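Local coordinates for centrosomal protein 120 (Oreochromis niloticus, PDB 6EWH), which is a centrosomal protein probably needed for building centrioles and cilia, represented here by its second C2 domain, at residues 52-66 against 110-122. The protein carries 1 engineered substitution. Numbering follows the deposited sequence. Where two conformers were deposited one is given.
Sequences KLSAEGSEFFFYYSL and LQIHLCCGNHSLG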
# COMPACT_ATOMS: atom_id res chain seq x y z
N LYS A 52 -7.61 -15.01 -20.83
CA LYS A 52 -7.00 -15.23 -19.52
C LYS A 52 -7.97 -14.94 -18.39
O LYS A 52 -7.90 -15.58 -17.33
CB LYS A 52 -5.72 -14.41 -19.37
CG LYS A 52 -5.00 -14.66 -18.04
CD LYS A 52 -3.69 -13.89 -17.94
CE LYS A 52 -3.20 -13.82 -16.49
NZ LYS A 52 -3.00 -15.16 -15.88
N LEU A 53 -8.88 -13.98 -18.58
CA LEU A 53 -9.89 -13.71 -17.56
C LEU A 53 -10.81 -14.91 -17.36
O LEU A 53 -11.30 -15.14 -16.25
CB LEU A 53 -10.72 -12.49 -17.95
CG LEU A 53 -9.98 -11.24 -18.40
CD1 LEU A 53 -10.97 -10.16 -18.80
CD2 LEU A 53 -9.05 -10.76 -17.30
N SER A 54 -11.04 -15.69 -18.43
CA SER A 54 -11.95 -16.83 -18.37
C SER A 54 -11.33 -18.06 -17.72
O SER A 54 -12.07 -18.92 -17.23
CB SER A 54 -12.42 -17.18 -19.78
OG SER A 54 -13.18 -18.38 -19.78
N ALA A 55 -10.01 -18.17 -17.71
CA ALA A 55 -9.37 -19.30 -17.04
C ALA A 55 -9.52 -19.15 -15.53
O ALA A 55 -9.59 -18.04 -15.00
CB ALA A 55 -7.89 -19.36 -17.42
N GLU A 56 -9.58 -20.29 -14.84
CA GLU A 56 -9.68 -20.24 -13.38
C GLU A 56 -8.32 -20.06 -12.71
O GLU A 56 -8.27 -19.62 -11.56
CB GLU A 56 -10.40 -21.48 -12.85
CG GLU A 56 -11.73 -21.78 -13.54
CD GLU A 56 -12.82 -20.74 -13.25
OE1 GLU A 56 -12.61 -19.54 -13.50
OE2 GLU A 56 -13.90 -21.15 -12.77
N GLY A 57 -7.23 -20.37 -13.42
CA GLY A 57 -5.91 -20.02 -12.95
C GLY A 57 -5.77 -18.53 -12.77
O GLY A 57 -4.84 -18.05 -12.11
N SER A 58 -6.70 -17.78 -13.36
CA SER A 58 -6.84 -16.36 -13.08
C SER A 58 -7.28 -16.17 -11.64
O SER A 58 -8.48 -16.18 -11.32
CB SER A 58 -7.82 -15.70 -14.06
OG SER A 58 -9.14 -16.10 -13.79
N GLU A 59 -6.30 -16.04 -10.75
CA GLU A 59 -6.51 -15.71 -9.35
C GLU A 59 -5.59 -14.54 -9.06
O GLU A 59 -4.38 -14.65 -9.24
CB GLU A 59 -6.17 -16.92 -8.49
CG GLU A 59 -6.16 -16.67 -7.01
CD GLU A 59 -6.26 -17.96 -6.21
OE1 GLU A 59 -7.32 -18.61 -6.26
OE2 GLU A 59 -5.27 -18.33 -5.55
N PHE A 60 -6.16 -13.42 -8.63
CA PHE A 60 -5.43 -12.16 -8.56
C PHE A 60 -5.35 -11.70 -7.12
O PHE A 60 -6.23 -12.01 -6.31
CB PHE A 60 -6.10 -11.09 -9.44
CG PHE A 60 -6.34 -11.54 -10.86
CD1 PHE A 60 -5.37 -11.34 -11.83
CD2 PHE A 60 -7.53 -12.16 -11.22
CE1 PHE A 60 -5.58 -11.76 -13.14
CE2 PHE A 60 -7.74 -12.58 -12.53
CZ PHE A 60 -6.76 -12.37 -13.49
N PHE A 61 -4.29 -10.97 -6.79
CA PHE A 61 -4.12 -10.48 -5.43
C PHE A 61 -3.16 -9.30 -5.48
O PHE A 61 -2.49 -9.07 -6.49
CB PHE A 61 -3.57 -11.57 -4.49
CG PHE A 61 -2.22 -12.10 -4.91
CD1 PHE A 61 -2.12 -13.12 -5.84
CD2 PHE A 61 -1.05 -11.56 -4.37
CE1 PHE A 61 -0.88 -13.61 -6.23
CE2 PHE A 61 0.19 -12.04 -4.76
CZ PHE A 61 0.28 -13.06 -5.70
N PHE A 62 -3.12 -8.55 -4.39
CA PHE A 62 -2.18 -7.43 -4.28
C PHE A 62 -0.99 -7.81 -3.41
O PHE A 62 -1.13 -8.54 -2.42
CB PHE A 62 -2.87 -6.17 -3.75
CG PHE A 62 -4.00 -5.73 -4.62
CD1 PHE A 62 -3.76 -5.04 -5.80
CD2 PHE A 62 -5.31 -6.05 -4.29
CE1 PHE A 62 -4.81 -4.66 -6.63
CE2 PHE A 62 -6.36 -5.67 -5.11
CZ PHE A 62 -6.11 -4.97 -6.28
N TYR A 63 0.18 -7.30 -3.80
CA TYR A 63 1.40 -7.50 -3.05
C TYR A 63 2.06 -6.16 -2.78
O TYR A 63 2.12 -5.30 -3.66
CB TYR A 63 2.41 -8.39 -3.81
CG TYR A 63 3.81 -8.23 -3.25
CD1 TYR A 63 4.19 -8.92 -2.10
CD2 TYR A 63 4.72 -7.36 -3.84
CE1 TYR A 63 5.44 -8.75 -1.55
CE2 TYR A 63 5.99 -7.19 -3.28
CZ TYR A 63 6.34 -7.89 -2.15
OH TYR A 63 7.58 -7.75 -1.59
N TYR A 64 2.60 -6.00 -1.57
CA TYR A 64 3.50 -4.89 -1.31
C TYR A 64 4.40 -5.23 -0.14
O TYR A 64 4.10 -6.12 0.66
CB TYR A 64 2.76 -3.58 -1.05
CG TYR A 64 1.70 -3.64 0.02
CD1 TYR A 64 0.40 -4.00 -0.31
CD2 TYR A 64 1.98 -3.31 1.34
CE1 TYR A 64 -0.60 -4.05 0.67
CE2 TYR A 64 1.01 -3.35 2.30
CZ TYR A 64 -0.27 -3.71 1.98
OH TYR A 64 -1.25 -3.76 2.94
N SER A 65 5.52 -4.51 -0.07
CA SER A 65 6.46 -4.62 1.03
C SER A 65 6.25 -3.41 1.94
O SER A 65 6.40 -2.27 1.50
CB SER A 65 7.88 -4.63 0.48
OG SER A 65 8.82 -4.76 1.53
N LEU A 66 5.90 -3.66 3.20
CA LEU A 66 5.68 -2.60 4.18
C LEU A 66 6.76 -2.72 5.24
O LEU A 66 6.76 -3.67 6.03
CB LEU A 66 4.28 -2.71 4.79
CG LEU A 66 3.91 -1.64 5.84
CD1 LEU A 66 3.91 -0.25 5.24
CD2 LEU A 66 2.57 -1.94 6.44
N LEU A 110 5.74 3.33 -1.33
CA LEU A 110 5.24 1.97 -1.32
C LEU A 110 4.82 1.61 -2.74
O LEU A 110 4.16 2.39 -3.42
CB LEU A 110 4.03 1.94 -0.39
CG LEU A 110 3.31 0.65 -0.05
CD1 LEU A 110 4.19 -0.19 0.84
CD2 LEU A 110 2.03 1.01 0.67
N GLN A 111 5.24 0.43 -3.21
CA GLN A 111 4.86 -0.05 -4.53
C GLN A 111 3.88 -1.21 -4.37
O GLN A 111 4.25 -2.30 -3.93
CB GLN A 111 6.07 -0.45 -5.37
CG GLN A 111 6.73 0.74 -6.05
CD GLN A 111 7.89 0.34 -6.93
OE1 GLN A 111 8.65 -0.57 -6.60
NE2 GLN A 111 8.05 1.03 -8.06
N ILE A 112 2.62 -0.96 -4.72
CA ILE A 112 1.59 -1.99 -4.60
C ILE A 112 1.38 -2.61 -5.97
O ILE A 112 1.10 -1.90 -6.94
CB ILE A 112 0.28 -1.41 -4.04
CG1 ILE A 112 0.53 -0.82 -2.65
CG2 ILE A 112 -0.79 -2.50 -4.02
CD1 ILE A 112 -0.67 -0.08 -2.09
N HIS A 113 1.51 -3.93 -6.05
CA HIS A 113 1.43 -4.66 -7.31
C HIS A 113 0.13 -5.43 -7.37
O HIS A 113 -0.27 -6.08 -6.40
CB HIS A 113 2.58 -5.67 -7.40
CG HIS A 113 3.92 -5.05 -7.61
ND1 HIS A 113 4.57 -5.09 -8.83
CD2 HIS A 113 4.72 -4.36 -6.78
CE1 HIS A 113 5.72 -4.46 -8.73
NE2 HIS A 113 5.84 -4.00 -7.49
N LEU A 114 -0.51 -5.40 -8.54
CA LEU A 114 -1.54 -6.38 -8.86
C LEU A 114 -0.85 -7.59 -9.47
O LEU A 114 -0.09 -7.44 -10.44
CB LEU A 114 -2.55 -5.81 -9.85
CG LEU A 114 -3.53 -6.84 -10.42
CD1 LEU A 114 -4.46 -7.37 -9.34
CD2 LEU A 114 -4.33 -6.27 -11.62
N CYS A 115 -1.08 -8.76 -8.90
CA CYS A 115 -0.36 -9.96 -9.29
C CYS A 115 -1.31 -11.06 -9.73
O CYS A 115 -2.46 -11.12 -9.31
CB CYS A 115 0.47 -10.50 -8.14
SG CYS A 115 1.73 -9.36 -7.63
N CYS A 116 -0.79 -11.94 -10.59
CA CYS A 116 -1.43 -13.21 -10.89
C CYS A 116 -0.33 -14.26 -10.88
O CYS A 116 0.61 -14.17 -11.68
CB CYS A 116 -2.11 -13.17 -12.26
SG CYS A 116 -2.98 -14.71 -12.67
N GLY A 117 -0.43 -15.22 -9.97
CA GLY A 117 0.66 -16.18 -9.81
C GLY A 117 1.94 -15.45 -9.44
O GLY A 117 1.99 -14.67 -8.49
N ASN A 118 2.99 -15.69 -10.22
CA ASN A 118 4.28 -15.07 -9.96
C ASN A 118 4.55 -13.87 -10.87
O ASN A 118 5.70 -13.46 -11.02
CB ASN A 118 5.40 -16.10 -10.05
CG ASN A 118 5.37 -17.08 -8.90
OD1 ASN A 118 5.32 -16.68 -7.74
ND2 ASN A 118 5.39 -18.37 -9.22
N HIS A 119 3.51 -13.29 -11.46
CA HIS A 119 3.65 -12.17 -12.38
C HIS A 119 3.00 -10.92 -11.81
O HIS A 119 1.87 -10.97 -11.32
CB HIS A 119 2.96 -12.45 -13.70
CG HIS A 119 3.60 -13.53 -14.50
ND1 HIS A 119 3.06 -14.79 -14.61
CD2 HIS A 119 4.75 -13.55 -15.23
CE1 HIS A 119 3.84 -15.54 -15.37
NE2 HIS A 119 4.87 -14.81 -15.76
N SER A 120 3.70 -9.80 -11.93
CA SER A 120 3.11 -8.50 -11.67
C SER A 120 2.47 -8.00 -12.96
O SER A 120 3.13 -7.91 -14.00
CB SER A 120 4.17 -7.50 -11.19
OG SER A 120 3.60 -6.21 -11.08
N LEU A 121 1.18 -7.70 -12.89
CA LEU A 121 0.46 -7.11 -14.00
C LEU A 121 0.53 -5.59 -13.99
O LEU A 121 0.25 -4.96 -15.02
CB LEU A 121 -1.01 -7.52 -13.91
CG LEU A 121 -1.27 -9.01 -14.08
CD1 LEU A 121 -2.75 -9.30 -13.89
CD2 LEU A 121 -0.81 -9.47 -15.45
N GLY A 122 0.88 -4.99 -12.88
CA GLY A 122 0.93 -3.55 -12.82
C GLY A 122 1.20 -3.13 -11.40
O GLY A 122 1.01 -3.92 -10.47
O HOH W 1 6.34 -3.13 -2.59
O HOH W 2 6.72 -1.10 -1.03
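Phe61 and Cys115 face each other as a hydrogen-bonded pair of antiparallel strands, 60-66 and 110-116. Cys115 N bonds to Phe61 O at 2.8 Å, and Phe61 N returns the bond to Cys115 O. Tyr63 and His113 repeat the pairing two residues on, with His113 N bonded to Tyr63 O (2.8 Å) and Tyr63 N to His113 O. Beyond them direct bonding gives way to two waters, one linking Ser65 N with Gln111 O, the other Ser65 O with Gln111 N.

The Phe61 ring folds back over the neighbouring strand because CG sits between the backbone N and the carbonyl carbon (chi1 61°). Outward from CB, CD1 passes Cys115 O, CE1 and CE2 straddle Cys115 CB, and CZ lies nearest to it, at 3.5 Å. Cys115 CB thus makes a CH-pi contact over one face, offset toward the rim, while Gly117 O stands at the ring edge and Cys115 SG approaches obliquely. With an alanine in place of Phe61, Cys115 CB is likely to lose the ring that covers it, and the oblique sulfur-ring contact with this side chain would go too.

Phe60, Phe62 and Tyr64 turn to the other face. Phe60 CE1 touches Leu121 CD1 edge-on (3.8 Å), and Cys116 SG lies obliquely to the same ring, with Lys52 NZ 3.2 Å from that sulfur. Phe62 CE1 meets Leu114 CD1, and Phe84 packs edge-to-face on the Phe62 ring. Tyr64 runs alongside Ile112. From the second sheet, Val35 packs on Tyr64 and Leu172 on Phe62 and Ile112, whereas the Phe61 side carries the Tyr63 OH–Asp70 and His113 ND1–Ser120 OG hydrogen bonds. Such central strand pairing, one face turned to an opposing sheet, is characteristic of the C2-domain beta-sandwich.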